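Local coordinates for oligopeptide ABC transporter, periplasmic oligopeptide-binding protein, putative (Thermotoga maritima MSB8, PDB 5IPW) that probably binds oligopeptides outside the membrane, as a family 5 solute-binding protein, and passes them to an ABC transporter for uptake, at residues 134-145 with 220-228. Numbering follows the deposited sequence.
Sequences FWVNDIVGNDDI and WVDLFNDKN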
# COMPACT_ATOMS: atom_id res chain seq x y z
N PHE A 134 5.32 9.47 24.36
CA PHE A 134 5.15 10.88 24.07
C PHE A 134 4.34 11.07 22.79
O PHE A 134 3.39 11.84 22.75
CB PHE A 134 6.50 11.56 23.93
CG PHE A 134 6.40 12.97 23.45
CD1 PHE A 134 5.93 13.96 24.28
CD2 PHE A 134 6.75 13.30 22.15
CE1 PHE A 134 5.84 15.27 23.84
CE2 PHE A 134 6.66 14.60 21.70
CZ PHE A 134 6.20 15.58 22.55
N TRP A 135 4.72 10.34 21.75
CA TRP A 135 4.03 10.42 20.48
C TRP A 135 2.57 9.98 20.57
O TRP A 135 1.68 10.72 20.12
CB TRP A 135 4.77 9.61 19.42
CG TRP A 135 4.07 9.57 18.11
CD1 TRP A 135 3.94 10.60 17.23
CD2 TRP A 135 3.39 8.45 17.54
NE1 TRP A 135 3.23 10.18 16.13
CE2 TRP A 135 2.88 8.87 16.30
CE3 TRP A 135 3.18 7.14 17.95
CZ2 TRP A 135 2.15 8.01 15.46
CZ3 TRP A 135 2.45 6.29 17.13
CH2 TRP A 135 1.95 6.73 15.89
N VAL A 136 2.29 8.81 21.14
CA VAL A 136 0.90 8.31 21.11
C VAL A 136 -0.00 9.15 22.01
O VAL A 136 -1.13 9.45 21.63
CB VAL A 136 0.71 6.78 21.38
CG1 VAL A 136 1.98 5.98 21.17
CG2 VAL A 136 0.13 6.50 22.75
N ASN A 137 0.48 9.53 23.19
CA ASN A 137 -0.37 10.26 24.15
C ASN A 137 -0.47 11.75 23.86
O ASN A 137 -1.57 12.30 23.83
CB ASN A 137 0.13 10.07 25.58
CG ASN A 137 -0.05 8.65 26.08
OD1 ASN A 137 -0.88 7.89 25.57
ND2 ASN A 137 0.73 8.27 27.08
N ASP A 138 0.67 12.39 23.65
CA ASP A 138 0.74 13.85 23.60
C ASP A 138 0.74 14.45 22.19
O ASP A 138 0.72 15.67 22.05
CB ASP A 138 1.98 14.32 24.36
CG ASP A 138 1.96 13.91 25.82
OD1 ASP A 138 0.89 14.01 26.45
OD2 ASP A 138 3.01 13.48 26.34
N ILE A 139 0.77 13.61 21.16
CA ILE A 139 0.63 14.08 19.78
C ILE A 139 -0.62 13.47 19.16
O ILE A 139 -1.57 14.19 18.85
CB ILE A 139 1.88 13.81 18.91
CG1 ILE A 139 3.11 14.44 19.57
CG2 ILE A 139 1.68 14.35 17.50
CD1 ILE A 139 4.38 14.44 18.74
N VAL A 140 -0.62 12.16 19.00
CA VAL A 140 -1.76 11.48 18.40
C VAL A 140 -2.97 11.69 19.31
O VAL A 140 -4.03 12.12 18.85
CB VAL A 140 -1.50 9.97 18.19
CG1 VAL A 140 -2.73 9.29 17.60
CG2 VAL A 140 -0.31 9.75 17.27
N GLY A 141 -2.79 11.43 20.61
CA GLY A 141 -3.87 11.55 21.60
C GLY A 141 -4.14 12.94 22.13
O GLY A 141 -4.79 13.09 23.17
N ASN A 142 -3.64 13.96 21.43
CA ASN A 142 -3.87 15.35 21.78
C ASN A 142 -4.83 16.02 20.80
O ASN A 142 -4.52 16.18 19.62
CB ASN A 142 -2.54 16.10 21.78
CG ASN A 142 -2.70 17.57 22.11
OD1 ASN A 142 -3.19 18.35 21.30
ND2 ASN A 142 -2.26 17.97 23.30
N ASP A 143 -5.99 16.44 21.32
CA ASP A 143 -7.10 16.90 20.48
C ASP A 143 -6.79 18.18 19.69
O ASP A 143 -7.29 18.35 18.58
CB ASP A 143 -8.36 17.11 21.33
CG ASP A 143 -8.74 15.87 22.13
OD1 ASP A 143 -8.13 14.79 21.94
OD2 ASP A 143 -9.66 15.98 22.97
N ASP A 144 -5.96 19.05 20.24
CA ASP A 144 -5.56 20.27 19.55
C ASP A 144 -4.66 19.95 18.36
O ASP A 144 -4.93 20.37 17.23
CB ASP A 144 -4.81 21.21 20.50
CG ASP A 144 -5.69 21.72 21.62
OD1 ASP A 144 -6.60 22.52 21.33
OD2 ASP A 144 -5.46 21.34 22.78
N ILE A 145 -3.60 19.20 18.63
CA ILE A 145 -2.63 18.82 17.60
C ILE A 145 -3.27 17.90 16.57
O ILE A 145 -3.13 18.11 15.37
CB ILE A 145 -1.39 18.12 18.22
CG1 ILE A 145 -0.58 19.11 19.05
CG2 ILE A 145 -0.51 17.51 17.14
CD1 ILE A 145 0.39 18.48 20.02
N TRP A 220 -0.57 27.82 19.13
CA TRP A 220 0.59 27.03 19.55
C TRP A 220 0.70 25.75 18.76
O TRP A 220 1.80 25.23 18.57
CB TRP A 220 0.57 26.76 21.06
CG TRP A 220 -0.50 25.84 21.53
CD1 TRP A 220 -1.70 26.20 22.07
CD2 TRP A 220 -0.47 24.41 21.53
NE1 TRP A 220 -2.42 25.08 22.40
CE2 TRP A 220 -1.69 23.97 22.08
CE3 TRP A 220 0.47 23.46 21.12
CZ2 TRP A 220 -2.00 22.62 22.23
CZ3 TRP A 220 0.16 22.11 21.26
CH2 TRP A 220 -1.07 21.70 21.81
N VAL A 221 -0.44 25.26 18.29
CA VAL A 221 -0.48 24.09 17.42
C VAL A 221 0.30 24.35 16.13
O VAL A 221 0.98 23.46 15.62
CB VAL A 221 -1.94 23.68 17.10
CG1 VAL A 221 -1.98 22.49 16.16
CG2 VAL A 221 -2.70 23.34 18.37
N ASP A 222 0.23 25.58 15.62
CA ASP A 222 0.92 25.94 14.38
C ASP A 222 2.43 25.88 14.58
O ASP A 222 3.15 25.42 13.69
CB ASP A 222 0.54 27.35 13.93
CG ASP A 222 -0.92 27.49 13.56
OD1 ASP A 222 -1.59 26.46 13.28
OD2 ASP A 222 -1.41 28.64 13.56
N LEU A 223 2.89 26.35 15.73
CA LEU A 223 4.30 26.28 16.09
C LEU A 223 4.73 24.82 16.24
O LEU A 223 5.78 24.44 15.74
CB LEU A 223 4.58 27.06 17.38
CG LEU A 223 6.02 27.05 17.90
CD1 LEU A 223 7.01 27.59 16.88
CD2 LEU A 223 6.12 27.83 19.20
N PHE A 224 3.91 24.02 16.91
CA PHE A 224 4.26 22.63 17.14
C PHE A 224 4.39 21.85 15.85
O PHE A 224 5.38 21.15 15.65
CB PHE A 224 3.24 21.93 18.05
CG PHE A 224 3.68 20.56 18.48
CD1 PHE A 224 3.39 19.45 17.70
CD2 PHE A 224 4.39 20.39 19.66
CE1 PHE A 224 3.80 18.18 18.09
CE2 PHE A 224 4.80 19.13 20.06
CZ PHE A 224 4.51 18.02 19.27
N ASN A 225 3.40 21.97 14.97
CA ASN A 225 3.41 21.27 13.69
C ASN A 225 4.53 21.73 12.77
O ASN A 225 5.03 20.94 11.97
CB ASN A 225 2.06 21.40 12.99
CG ASN A 225 0.92 20.74 13.76
OD1 ASN A 225 1.10 19.73 14.45
ND2 ASN A 225 -0.27 21.31 13.64
N ASP A 226 4.92 23.00 12.87
CA ASP A 226 6.07 23.51 12.10
C ASP A 226 7.36 22.91 12.60
O ASP A 226 8.27 22.63 11.81
CB ASP A 226 6.18 25.04 12.20
CG ASP A 226 5.55 25.75 11.02
OD1 ASP A 226 4.52 25.26 10.49
OD2 ASP A 226 6.09 26.81 10.62
N LYS A 227 7.45 22.76 13.91
CA LYS A 227 8.61 22.17 14.54
C LYS A 227 8.67 20.66 14.34
O LYS A 227 9.75 20.10 14.16
CB LYS A 227 8.62 22.51 16.04
CG LYS A 227 8.82 23.99 16.31
CD LYS A 227 10.16 24.48 15.81
CE LYS A 227 10.33 25.97 16.02
NZ LYS A 227 11.52 26.48 15.28
N ASN A 228 7.51 20.01 14.34
CA ASN A 228 7.46 18.56 14.14
C ASN A 228 7.27 18.22 12.67
O ASN A 228 6.73 17.17 12.35
CB ASN A 228 6.35 17.94 15.00
CG ASN A 228 6.45 16.42 15.08
OD1 ASN A 228 7.55 15.86 15.10
ND2 ASN A 228 5.30 15.75 15.13
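Ile145 and Val221 bring the two backbones nearest, 5.7 Å between their CA atoms, where the turn following helix 129-140 meets the first turn of helix 220-227. Ile145 is the central side chain: a beta-branched aliphatic, with few rotamers and two apolar arms, suits a place against two aromatic rings. With CG1 anti to its carbonyl carbon (chi1 -68°), the longer branch reaches both, CG1 lying 3.8 Å from CZ3 of Trp220 and CD1 making a CH-pi contact over one face of Phe224, 4.0 Å from the ring centroid. Ile139 CD1 is 3.6 Å from Phe224 CZ; the flat ring thus offers its face to Ile145 and its edge to Ile139. Trp220 is broad enough to touch Asp144 as well, CB of the aspartate approaching CZ2 at 3.6 Å, and the indole also packs on Met205 and Ile208 of helix 205-209. Val221 is compact enough to fit the turn, CG1 near Ile145 CA and CG2 both 3.7 Å from Asp144 CB and over the Trp220 ring. An alanine in place of Trp220 would probably open a gap beside the CG1 branch of Ile145, leaving Phe224 as its remaining aromatic support here. Asn142 shapes the turn itself: its OD1 accepts a nearly straight bond from Ile145 N (2.8 Å, 178°), an Asx motif. No hydrogen bond crosses between the segments, so their union depends on apolar and aromatic packing, while Asp138 is salt-bridged to Lys201.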